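PDB 6VAW: galactose-binding lectin from Arachis hypogaea, which binds D-galactose and galactose-bearing ligands as a homotetrameric, calcium- and manganese-containing legume lectin. Local coordinates for residues A49-I54 and R201-F206. Numbering follows the deposited sequence.
Sequences AMPVRI and RVKFGF
Val52 and Val202 face each other as an antiparallel hydrogen-bonded pair, each gripping the other's backbone. The bond from Val52 N to Val202 O is short, 2.7 Å; that from Val202 N to Val52 O is longer, 3.1 Å. Beta-branched valine suits the extended backbone, and both side chains enter the tightly packed side. There CG2 of Val202 meets CG2 of Ile54 at 3.6 Å, the two side chains crossing at about a right angle. The Phe204 side chain likewise crosses Val52 at about a right angle, with CE1 of Phe204 3.8 Å from CG1 of Val52, while CG2 of Ile54 comes to the ring edge near CZ. Because CG of Phe204 is turned beside its own backbone N (chi1 -74°), the end of the ring comes nearer to 49-54 than its start.

The looser, partly exposed side carries Pro51, Arg201 and Lys203. The compact ring of Pro51 lies alongside Arg201, with Pro51 CG 3.9 Å from Arg201 NH2; the charge of Arg201 is paired with Glu92. The extended Lys203 chain takes its CE past Ala49 O at 3.5 Å, and its NZ hydrogen-bonds OD1 of Asn19. Where the strands part, a water bridges Met50 O and Phe204 N, replacing a direct backbone bond.

This pairing joins neighbouring strands 43-53 and 201-209 in the seven-stranded sheet of the legume lectin jelly roll, away from the sugar and metal sites. Met50 packs on Met50 of a second subunit; Val202 touches Ile89 of adjacent strand 84-91, and Phe204 meets Phe65 and Phe225 of the other sheet.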
ATOM      1  N   ALA A  49      -3.018 -14.102 -12.370  1.00 27.17           N
ATOM      2  CA  ALA A  49      -3.226 -14.078 -13.832  1.00 28.61           C
ATOM      3  C   ALA A  49      -2.109 -13.376 -14.587  1.00 32.60           C
ATOM      4  O   ALA A  49      -1.958 -13.657 -15.757  1.00 33.97           O
ATOM      5  CB  ALA A  49      -4.556 -13.459 -14.146  1.00 29.20           C
ATOM      6  N   MET A  50      -1.419 -12.462 -13.946  1.00 28.03           N
ATOM      7  CA  MET A  50      -0.403 -11.699 -14.677  1.00 29.39           C
ATOM      8  C   MET A  50       0.965 -12.358 -14.550  1.00 29.40           C
ATOM      9  O   MET A  50       1.364 -12.732 -13.459  1.00 28.84           O
ATOM     10  CB  MET A  50      -0.344 -10.270 -14.161  1.00 34.03           C
ATOM     11  CG  MET A  50       0.694  -9.473 -14.832  1.00 41.20           C
ATOM     12  SD  MET A  50       0.608  -7.751 -14.397  1.00 49.79           S
ATOM     13  CE  MET A  50       0.930  -7.751 -12.630  1.00 46.35           C
ATOM     14  N   PRO A  51       1.716 -12.467 -15.655  1.00 24.15           N
ATOM     15  CA  PRO A  51       3.064 -12.958 -15.587  1.00 23.79           C
ATOM     16  C   PRO A  51       3.896 -11.969 -14.756  1.00 23.86           C
ATOM     17  O   PRO A  51       3.716 -10.793 -14.858  1.00 24.30           O
ATOM     18  CB  PRO A  51       3.524 -12.934 -17.049  1.00 26.22           C
ATOM     19  CG  PRO A  51       2.256 -12.973 -17.822  1.00 29.93           C
ATOM     20  CD  PRO A  51       1.295 -12.153 -17.009  1.00 25.63           C
ATOM     21  N   VAL A  52       4.841 -12.499 -13.997  1.00 19.46           N
ATOM     22  CA  VAL A  52       5.688 -11.651 -13.176  1.00 20.32           C
ATOM     23  C   VAL A  52       7.120 -11.784 -13.700  1.00 26.47           C
ATOM     24  O   VAL A  52       7.600 -12.907 -13.830  1.00 27.17           O
ATOM     25  CB  VAL A  52       5.551 -12.063 -11.685  1.00 23.17           C
ATOM     26  CG1 VAL A  52       6.631 -11.410 -10.823  1.00 22.41           C
ATOM     27  CG2 VAL A  52       4.142 -11.748 -11.149  1.00 22.53           C
ATOM     28  N   ARG A  53       7.797 -10.656 -13.954  1.00 22.87           N
ATOM     29  CA  ARG A  53       9.194 -10.683 -14.428  1.00 25.06           C
ATOM     30  C   ARG A  53      10.104 -10.864 -13.211  1.00 27.81           C
ATOM     31  O   ARG A  53      10.293  -9.910 -12.445  1.00 29.56           O
ATOM     32  CB  ARG A  53       9.510  -9.383 -15.212  1.00 24.39           C
ATOM     33  CG  ARG A  53      10.796  -9.367 -16.029  1.00 22.25           C
ATOM     34  CD  ARG A  53      10.841  -7.979 -16.671  1.00 22.16           C
ATOM     35  NE  ARG A  53      12.140  -7.660 -17.225  1.00 51.30           N
ATOM     36  CZ  ARG A  53      12.623  -6.425 -17.307  1.00 68.91           C
ATOM     37  NH1 ARG A  53      11.932  -5.400 -16.811  1.00 41.35           N
ATOM     38  NH2 ARG A  53      13.804  -6.203 -17.864  1.00 65.75           N
ATOM     39  N   ILE A  54      10.609 -12.100 -12.980  1.00 22.98           N
ATOM     40  CA  ILE A  54      11.450 -12.385 -11.814  1.00 23.29           C
ATOM     41  C   ILE A  54      12.919 -12.116 -12.071  1.00 25.86           C
ATOM     42  O   ILE A  54      13.688 -11.982 -11.125  1.00 23.23           O
ATOM     43  CB  ILE A  54      11.246 -13.806 -11.223  1.00 26.72           C
ATOM     44  CG1 ILE A  54      11.345 -14.934 -12.294  1.00 27.35           C
ATOM     45  CG2 ILE A  54       9.927 -13.833 -10.464  1.00 27.32           C
ATOM     46  CD1 ILE A  54      11.885 -16.247 -11.786  1.00 32.20           C
ATOM     47  N   ARG A 201       9.909 -14.754 -17.218  1.00 21.66           N
ATOM     48  CA  ARG A 201       8.495 -14.529 -16.913  1.00 20.31           C
ATOM     49  C   ARG A 201       7.876 -15.800 -16.341  1.00 22.37           C
ATOM     50  O   ARG A 201       8.001 -16.911 -16.898  1.00 20.21           O
ATOM     51  CB  ARG A 201       7.699 -14.028 -18.121  1.00 22.85           C
ATOM     52  CG  ARG A 201       8.124 -12.625 -18.612  1.00 29.52           C
ATOM     53  CD  ARG A 201       7.739 -12.342 -20.054  1.00 38.38           C
ATOM     54  NE  ARG A 201       6.341 -12.659 -20.350  1.00 42.05           N
ATOM     55  CZ  ARG A 201       5.463 -11.806 -20.870  1.00 51.60           C
ATOM     56  NH1 ARG A 201       5.824 -10.561 -21.164  1.00 29.26           N
ATOM     57  NH2 ARG A 201       4.221 -12.198 -21.121  1.00 37.42           N
ATOM     58  N   VAL A 202       7.232 -15.622 -15.188  1.00 20.83           N
ATOM     59  CA  VAL A 202       6.636 -16.719 -14.429  1.00 18.98           C
ATOM     60  C   VAL A 202       5.268 -16.383 -13.910  1.00 22.08           C
ATOM     61  O   VAL A 202       4.833 -15.227 -13.968  1.00 24.56           O
ATOM     62  CB  VAL A 202       7.538 -17.189 -13.224  1.00 21.43           C
ATOM     63  CG1 VAL A 202       8.896 -17.722 -13.695  1.00 20.68           C
ATOM     64  CG2 VAL A 202       7.683 -16.093 -12.156  1.00 21.94           C
ATOM     65  N   LYS A 203       4.587 -17.419 -13.417  1.00 18.21           N
ATOM     66  CA  LYS A 203       3.306 -17.321 -12.723  1.00 19.52           C
ATOM     67  C   LYS A 203       3.465 -17.945 -11.314  1.00 24.41           C
ATOM     68  O   LYS A 203       4.194 -18.911 -11.118  1.00 25.24           O
ATOM     69  CB  LYS A 203       2.118 -17.922 -13.507  1.00 22.33           C
ATOM     70  CG  LYS A 203       1.564 -16.875 -14.488  1.00 24.44           C
ATOM     71  CD  LYS A 203       0.427 -17.380 -15.336  1.00 32.40           C
ATOM     72  CE  LYS A 203       0.120 -16.394 -16.433  1.00 39.28           C
ATOM     73  NZ  LYS A 203      -1.032 -16.844 -17.256  1.00 44.89           N
ATOM     74  N   PHE A 204       2.839 -17.307 -10.342  1.00 22.70           N
ATOM     75  CA  PHE A 204       2.822 -17.688  -8.937  1.00 20.59           C
ATOM     76  C   PHE A 204       1.444 -18.240  -8.657  1.00 23.34           C
ATOM     77  O   PHE A 204       0.471 -17.732  -9.201  1.00 21.92           O
ATOM     78  CB  PHE A 204       3.109 -16.463  -8.036  1.00 21.87           C
ATOM     79  CG  PHE A 204       4.551 -15.985  -8.029  1.00 21.46           C
ATOM     80  CD1 PHE A 204       5.030 -15.133  -9.029  1.00 23.50           C
ATOM     81  CD2 PHE A 204       5.414 -16.356  -7.008  1.00 20.64           C
ATOM     82  CE1 PHE A 204       6.349 -14.683  -9.012  1.00 23.01           C
ATOM     83  CE2 PHE A 204       6.743 -15.917  -6.999  1.00 22.65           C
ATOM     84  CZ  PHE A 204       7.191 -15.048  -7.975  1.00 20.84           C
ATOM     85  N   GLY A 205       1.359 -19.274  -7.855  1.00 20.48           N
ATOM     86  CA  GLY A 205       0.044 -19.807  -7.532  1.00 19.28           C
ATOM     87  C   GLY A 205       0.102 -20.871  -6.476  1.00 21.92           C
ATOM     88  O   GLY A 205       1.103 -20.975  -5.764  1.00 20.36           O
ATOM     89  N   PHE A 206      -1.021 -21.595  -6.333  1.00 18.49           N
ATOM     90  CA  PHE A 206      -1.202 -22.707  -5.414  1.00 19.24           C
ATOM     91  C   PHE A 206      -1.787 -23.901  -6.166  1.00 21.98           C
ATOM     92  O   PHE A 206      -2.559 -23.721  -7.108  1.00 22.13           O
ATOM     93  CB  PHE A 206      -2.129 -22.328  -4.262  1.00 21.13           C
ATOM     94  CG  PHE A 206      -1.640 -21.184  -3.412  1.00 20.92           C
ATOM     95  CD1 PHE A 206      -0.831 -21.416  -2.310  1.00 23.62           C
ATOM     96  CD2 PHE A 206      -1.958 -19.864  -3.741  1.00 21.84           C
ATOM     97  CE1 PHE A 206      -0.373 -20.354  -1.528  1.00 25.68           C
ATOM     98  CE2 PHE A 206      -1.508 -18.799  -2.948  1.00 26.24           C
ATOM     99  CZ  PHE A 206      -0.689 -19.050  -1.869  1.00 24.90           C
TER
HETATM  100  O   HOH W   1       1.453 -14.960 -11.548  1.00 23.06           O